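Membrane lipoprotein TpN32 (Treponema pallidum, PDB 1XS5) binds L-methionine, probably as a membrane-attached substrate-binding lipoprotein of the NlpA family with a periplasmic binding protein fold. Local coordinates at residues L18-E23 and G221-T226; V35-T38 and A42-E45. All blocks are in the same frame, centred on the assembly; numbering follows the deposited sequence.

Interaction 1. Residues L18-E23 and G221-T226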
ATOM      1  N   LEU A  18       9.457   9.993  -5.014  1.00 18.57           N
ATOM      2  CA  LEU A  18       9.375  11.393  -4.589  1.00 17.97           C
ATOM      3  C   LEU A  18      10.702  12.125  -4.860  1.00 19.10           C
ATOM      4  O   LEU A  18      10.721  13.342  -5.050  1.00 19.92           O
ATOM      5  CB  LEU A  18       9.041  11.442  -3.098  1.00 19.39           C
ATOM      6  CG  LEU A  18       7.562  11.134  -2.808  1.00 22.93           C
ATOM      7  CD1 LEU A  18       7.356  11.172  -1.311  1.00 15.73           C
ATOM      8  CD2 LEU A  18       6.654  12.121  -3.461  1.00 17.76           C
ATOM      9  N   GLU A  19      11.806  11.387  -4.842  1.00 17.61           N
ATOM     10  CA  GLU A  19      13.123  11.972  -5.129  1.00 23.66           C
ATOM     11  C   GLU A  19      13.210  12.337  -6.612  1.00 27.54           C
ATOM     12  O   GLU A  19      13.890  13.292  -6.984  1.00 22.25           O
ATOM     13  CB  GLU A  19      14.247  10.987  -4.822  1.00 16.10           C
ATOM     14  CG  GLU A  19      14.403  10.685  -3.342  1.00 27.22           C
ATOM     15  CD  GLU A  19      15.130  11.804  -2.574  1.00 39.17           C
ATOM     16  OE1 GLU A  19      15.407  12.895  -3.161  1.00 42.90           O
ATOM     17  OE2 GLU A  19      15.435  11.590  -1.377  1.00 38.23           O
ATOM     18  N   ILE A  20      12.550  11.556  -7.462  1.00 24.61           N
ATOM     19  CA  ILE A  20      12.564  11.862  -8.886  1.00 23.44           C
ATOM     20  C   ILE A  20      11.693  13.090  -9.075  1.00 25.44           C
ATOM     21  O   ILE A  20      12.035  14.005  -9.833  1.00 25.53           O
ATOM     22  CB  ILE A  20      11.998  10.678  -9.716  1.00 26.59           C
ATOM     23  CG1 ILE A  20      12.977   9.504  -9.628  1.00 25.21           C
ATOM     24  CG2 ILE A  20      11.760  11.094 -11.167  1.00 21.44           C
ATOM     25  CD1 ILE A  20      12.412   8.216 -10.187  1.00 25.89           C
ATOM     26  N   ALA A  21      10.574  13.116  -8.357  1.00 22.19           N
ATOM     27  CA  ALA A  21       9.649  14.230  -8.416  1.00 21.84           C
ATOM     28  C   ALA A  21      10.276  15.522  -7.895  1.00 20.72           C
ATOM     29  O   ALA A  21       9.954  16.624  -8.393  1.00 17.76           O
ATOM     30  CB  ALA A  21       8.406  13.921  -7.603  1.00 21.37           C
ATOM     31  N   LYS A  22      11.113  15.381  -6.868  1.00 20.10           N
ATOM     32  CA  LYS A  22      11.782  16.534  -6.226  1.00 21.25           C
ATOM     33  C   LYS A  22      12.684  17.207  -7.285  1.00 25.19           C
ATOM     34  O   LYS A  22      12.665  18.435  -7.451  1.00 23.92           O
ATOM     35  CB  LYS A  22      12.603  16.049  -5.022  1.00 16.10           C
ATOM     36  CG  LYS A  22      13.520  17.079  -4.321  1.00 20.16           C
ATOM     37  CD  LYS A  22      14.209  16.373  -3.123  1.00 18.04           C
ATOM     38  CE  LYS A  22      15.244  17.245  -2.432  1.00 18.99           C
ATOM     39  NZ  LYS A  22      14.671  18.567  -2.068  1.00 25.93           N
ATOM     40  N   GLU A  23      13.462  16.408  -7.991  1.00 23.35           N
ATOM     41  CA  GLU A  23      14.299  16.985  -9.046  1.00 30.13           C
ATOM     42  C   GLU A  23      13.469  17.700 -10.099  1.00 30.28           C
ATOM     43  O   GLU A  23      13.793  18.807 -10.507  1.00 32.86           O
ATOM     44  CB  GLU A  23      15.110  15.913  -9.742  1.00 27.51           C
ATOM     45  CG  GLU A  23      16.046  15.172  -8.823  1.00 32.90           C
ATOM     46  CD  GLU A  23      17.080  14.410  -9.619  1.00 41.91           C
ATOM     47  OE1 GLU A  23      16.763  14.117 -10.792  1.00 45.16           O
ATOM     48  OE2 GLU A  23      18.181  14.106  -9.090  1.00 45.82           O
ATOM     49  N   GLY A 221       4.396  11.161 -14.558  1.00 31.64           N
ATOM     50  CA  GLY A 221       5.053  11.428 -15.810  1.00 35.62           C
ATOM     51  C   GLY A 221       5.869  10.325 -16.416  1.00 36.47           C
ATOM     52  O   GLY A 221       6.158   9.285 -15.785  1.00 33.41           O
ATOM     53  N   GLY A 222       6.262  10.590 -17.663  1.00 33.91           N
ATOM     54  CA  GLY A 222       7.074   9.641 -18.428  1.00 32.52           C
ATOM     55  C   GLY A 222       8.340   9.165 -17.740  1.00 28.05           C
ATOM     56  O   GLY A 222       8.697   7.994 -17.823  1.00 29.08           O
ATOM     57  N   ARG A 223       9.026  10.045 -17.034  1.00 27.94           N
ATOM     58  CA  ARG A 223      10.247   9.618 -16.347  1.00 26.16           C
ATOM     59  C   ARG A 223       9.965   8.614 -15.183  1.00 31.24           C
ATOM     60  O   ARG A 223      10.737   7.667 -14.917  1.00 24.98           O
ATOM     61  CB  ARG A 223      10.948  10.840 -15.797  1.00 28.82           C
ATOM     62  CG  ARG A 223      12.238  10.511 -15.117  1.00 27.88           C
ATOM     63  CD  ARG A 223      12.889  11.777 -14.638  1.00 33.09           C
ATOM     64  NE  ARG A 223      14.073  11.495 -13.828  1.00 37.98           N
ATOM     65  CZ  ARG A 223      14.740  12.421 -13.140  1.00 38.46           C
ATOM     66  NH1 ARG A 223      14.345  13.696 -13.174  1.00 39.09           N
ATOM     67  NH2 ARG A 223      15.775  12.065 -12.390  1.00 31.88           N
ATOM     68  N   VAL A 224       8.878   8.838 -14.456  1.00 29.01           N
ATOM     69  CA  VAL A 224       8.576   7.909 -13.371  1.00 29.51           C
ATOM     70  C   VAL A 224       8.097   6.601 -13.983  1.00 29.94           C
ATOM     71  O   VAL A 224       8.559   5.530 -13.588  1.00 32.17           O
ATOM     72  CB  VAL A 224       7.525   8.503 -12.411  1.00 28.73           C
ATOM     73  CG1 VAL A 224       6.709   7.387 -11.710  1.00 28.73           C
ATOM     74  CG2 VAL A 224       8.255   9.347 -11.374  1.00 27.42           C
ATOM     75  N   ARG A 225       7.200   6.692 -14.962  1.00 32.43           N
ATOM     76  CA  ARG A 225       6.680   5.497 -15.641  1.00 34.21           C
ATOM     77  C   ARG A 225       7.831   4.669 -16.216  1.00 36.70           C
ATOM     78  O   ARG A 225       7.851   3.421 -16.160  1.00 37.07           O
ATOM     79  CB  ARG A 225       5.735   5.892 -16.768  1.00 30.29           C
ATOM     80  CG  ARG A 225       4.439   6.515 -16.304  1.00 36.13           C
ATOM     81  CD  ARG A 225       3.403   6.361 -17.390  1.00 44.42           C
ATOM     82  NE  ARG A 225       3.895   6.930 -18.641  1.00 53.71           N
ATOM     83  CZ  ARG A 225       3.797   8.219 -18.962  1.00 57.26           C
ATOM     84  NH1 ARG A 225       3.209   9.073 -18.128  1.00 55.93           N
ATOM     85  NH2 ARG A 225       4.308   8.664 -20.102  1.00 56.59           N
ATOM     86  N   THR A 226       8.811   5.369 -16.758  1.00 36.57           N
ATOM     87  CA  THR A 226       9.961   4.710 -17.338  1.00 33.25           C
ATOM     88  C   THR A 226      10.749   4.029 -16.256  1.00 31.82           C
ATOM     89  O   THR A 226      11.141   2.866 -16.394  1.00 30.60           O
ATOM     90  CB  THR A 226      10.793   5.745 -18.094  1.00 36.99           C
ATOM     91  OG1 THR A 226      10.042   6.147 -19.248  1.00 37.63           O
ATOM     92  CG2 THR A 226      12.158   5.194 -18.490  1.00 34.52           C
TER

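Interaction 2. Residues V35-T38 and A42-E45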
ATOM      1  N   VAL A  35       9.464  14.237   3.841  1.00 15.51           N
ATOM      2  CA  VAL A  35       9.410  14.067   5.287  1.00 12.11           C
ATOM      3  C   VAL A  35       9.126  12.600   5.608  1.00 16.88           C
ATOM      4  O   VAL A  35       8.094  12.061   5.206  1.00 11.46           O
ATOM      5  CB  VAL A  35       8.281  14.971   5.835  1.00 14.82           C
ATOM      6  CG1 VAL A  35       8.258  14.932   7.380  1.00 17.25           C
ATOM      7  CG2 VAL A  35       8.460  16.409   5.267  1.00 18.87           C
ATOM      8  N   GLU A  36      10.021  11.963   6.348  1.00 13.05           N
ATOM      9  CA  GLU A  36       9.887  10.534   6.644  1.00 18.19           C
ATOM     10  C   GLU A  36       9.191  10.211   7.961  1.00 20.31           C
ATOM     11  O   GLU A  36       9.616  10.657   9.037  1.00 21.47           O
ATOM     12  CB  GLU A  36      11.289   9.901   6.637  1.00 27.65           C
ATOM     13  CG  GLU A  36      12.213  10.457   5.552  1.00 29.90           C
ATOM     14  CD  GLU A  36      13.701  10.120   5.799  1.00 41.30           C
ATOM     15  OE1 GLU A  36      14.013   8.932   6.013  1.00 39.71           O
ATOM     16  OE2 GLU A  36      14.556  11.043   5.781  1.00 40.72           O
ATOM     17  N   PHE A  37       8.138   9.399   7.866  1.00 14.54           N
ATOM     18  CA  PHE A  37       7.334   8.987   9.011  1.00 17.20           C
ATOM     19  C   PHE A  37       7.449   7.498   9.247  1.00 19.96           C
ATOM     20  O   PHE A  37       7.942   6.786   8.390  1.00 15.11           O
ATOM     21  CB  PHE A  37       5.865   9.321   8.738  1.00 15.85           C
ATOM     22  CG  PHE A  37       5.549  10.789   8.841  1.00 13.21           C
ATOM     23  CD1 PHE A  37       5.832  11.651   7.794  1.00 10.96           C
ATOM     24  CD2 PHE A  37       4.969  11.297   9.994  1.00 11.91           C
ATOM     25  CE1 PHE A  37       5.538  13.006   7.887  1.00 13.83           C
ATOM     26  CE2 PHE A  37       4.668  12.656  10.120  1.00 11.14           C
ATOM     27  CZ  PHE A  37       4.951  13.513   9.072  1.00 14.99           C
ATOM     28  N   THR A  38       6.936   7.010  10.383  1.00 15.40           N
ATOM     29  CA  THR A  38       7.019   5.593  10.686  1.00 16.25           C
ATOM     30  C   THR A  38       5.674   4.895  10.771  1.00 16.24           C
ATOM     31  O   THR A  38       5.611   3.687  10.940  1.00 16.24           O
ATOM     32  CB  THR A  38       7.752   5.349  12.040  1.00 14.41           C
ATOM     33  OG1 THR A  38       6.948   5.850  13.120  1.00 22.38           O
ATOM     34  CG2 THR A  38       9.057   6.076  12.071  1.00 17.08           C
ATOM     35  N   ALA A  42       0.105   8.615  11.767  1.00 11.74           N
ATOM     36  CA  ALA A  42       0.865   9.859  11.877  1.00 14.89           C
ATOM     37  C   ALA A  42       0.964  10.631  10.562  1.00 15.03           C
ATOM     38  O   ALA A  42       0.989  11.883  10.508  1.00 11.05           O
ATOM     39  CB  ALA A  42       2.252   9.530  12.422  1.00 16.19           C
ATOM     40  N   LEU A  43       1.070   9.887   9.466  1.00 11.25           N
ATOM     41  CA  LEU A  43       1.172  10.530   8.162  1.00 11.45           C
ATOM     42  C   LEU A  43      -0.111  11.278   7.803  1.00 10.05           C
ATOM     43  O   LEU A  43      -0.068  12.356   7.221  1.00 12.32           O
ATOM     44  CB  LEU A  43       1.438   9.463   7.068  1.00  7.66           C
ATOM     45  CG  LEU A  43       2.909   9.042   6.883  1.00 12.75           C
ATOM     46  CD1 LEU A  43       3.046   7.590   6.391  1.00 13.00           C
ATOM     47  CD2 LEU A  43       3.514  10.017   5.863  1.00 19.93           C
ATOM     48  N   ASN A  44      -1.259  10.652   8.056  1.00  9.92           N
ATOM     49  CA  ASN A  44      -2.512  11.325   7.722  1.00 12.51           C
ATOM     50  C   ASN A  44      -2.855  12.455   8.700  1.00 13.92           C
ATOM     51  O   ASN A  44      -3.392  13.487   8.291  1.00 15.98           O
ATOM     52  CB  ASN A  44      -3.667  10.307   7.629  1.00 12.43           C
ATOM     53  CG  ASN A  44      -3.696   9.591   6.265  1.00  6.88           C
ATOM     54  OD1 ASN A  44      -3.306  10.160   5.262  1.00 11.95           O
ATOM     55  ND2 ASN A  44      -4.189   8.348   6.244  1.00 13.32           N
ATOM     56  N   GLU A  45      -2.542  12.269   9.976  1.00 15.47           N
ATOM     57  CA  GLU A  45      -2.809  13.322  10.938  1.00 17.04           C
ATOM     58  C   GLU A  45      -1.926  14.550  10.634  1.00 16.03           C
ATOM     59  O   GLU A  45      -2.342  15.683  10.868  1.00 18.96           O
ATOM     60  CB  GLU A  45      -2.538  12.822  12.359  1.00 18.58           C
ATOM     61  CG  GLU A  45      -3.513  11.753  12.820  1.00 25.48           C
ATOM     62  CD  GLU A  45      -3.335  11.346  14.301  1.00 34.15           C
ATOM     63  OE1 GLU A  45      -2.200  11.426  14.839  1.00 36.10           O
ATOM     64  OE2 GLU A  45      -4.338  10.925  14.928  1.00 39.54           O
TER

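Interaction 1. Residues L18-E23 and G221-T226
Arg223 reaches from the helix 222-231 across Ile20 to the carboxylate of Glu23. Its CB already points toward helix 14-26, and with CG anti to the backbone N (chi1 -178°) and an extended chain the rest continues that way. The CG methylene lies 4.0 Å from Ile20 CG2, and CD follows at 3.7 Å from the same methyl. Next comes NE, 3.5 Å from Ile20 CG2, which sits over one face of the guanidinium and toward its rim. At the tip, NH2 donates to Glu23 OE1 over 2.8 Å in a nearly straight bond (165°). This salt bridge lies in the guanidinium plane, but it meets OE1 from above the carboxylate plane, the two groups being turned 52° apart. NH1 adds a weak bond to the same oxygen and makes a further salt bridge with Glu24, so two acidic residues hold the guanidinium.

Helix 14-26 is the connection of the beta-alpha-beta unit between strands 3-9 and 30-36 in one lobe of this two-lobed periplasmic binding protein fold. Two C-terminal helices pack against it, 222-231 at Ile20 and Glu23 and 210-219 at Leu18 and Ala21, which also touch strands of the sheet. The two short segments run roughly antiparallel, their axes approaching to 10.3 Å. Beside the arginine chain, Ile20 CG2 also touches Val224 CG2 at 3.9 Å, so one methyl serves both an apolar neighbour and the arginine. Within the first turn of helix 222-231, Thr226 OG1 and its backbone N reach Gly222 O from opposite faces of that carbonyl.

Interaction 2. Residues V35-T38 and A42-E45
Phe37 lays its ring against Leu43, whose CD2 methyl presses on one ortho carbon, CD1, at 3.4 Å. The neighbouring branch carbon Leu43 CG comes almost as near the base of the side chain, 3.5 Å from Phe37 CB, so the leucine fits along the CB, CG and CD1 part of the aromatic group rather than across the ring centre. Both distances are short for carbon-carbon contacts and indicate tight packing. The backbone joins in as well: Leu43 CA stands over one face, 4.3 Å above the plane and offset toward the rim. On the other ortho carbon, Phe37 CD2 meets the Ala42 CB methyl at 4.0 Å, while Ala42 O approaches Phe37 CE2 obliquely at 3.8 Å.

Phe37 CB already points at the helix, and CG, anti to the carbonyl carbon (chi1 -74°), carries the ring on to Leu43. Leu43 CB points past the ring, but its CG and CD2 come nearer.

Phe37 lies just past the end of strand 30-36, the edge strand of its sheet, where the chain turns into helix 40-49. That helix leads on to strand 54-59, the next parallel neighbour of strand 3-9, so the contact sits at the start of a beta-alpha-beta crossover. Asn39 OD1 binds Ala42 N in the first turn, and Ile52 packs on Phe37 from the loop beyond the helix. Leu43 also touches Leu10 and Phe57, the latter a residue of the methionine pocket; the Leu43 side chain itself is about 7 Å from the bound methionine. Next to it, Asn44 OD1 accepts a bond from Gln58 NE2, a second-shell link to another residue lining that pocket.

How the interactions relate
From the N terminus, the chain forms strand 3-9, helix 14-26 and strand 30-36 before turning into helix 40-49. Interaction 2 closes a very short loop at that turn, joining the end of the edge strand to the helix that follows. Interaction 1 opens earlier, in helix 14-26, and is completed only some 200 residues later at helix 222-231, after the chain has built the other lobe and come back; interaction 2 is nested inside this loop. Their centres lie 21 Å apart and they do not touch. Helix 14-26, strand 30-36 and helix 222-231 all lie in one lobe: 18-23/221-226 joins its N-terminal and C-terminal helices, 35-38/42-45 joins the edge strand to the helix whose Leu43 lies near the methionine pocket.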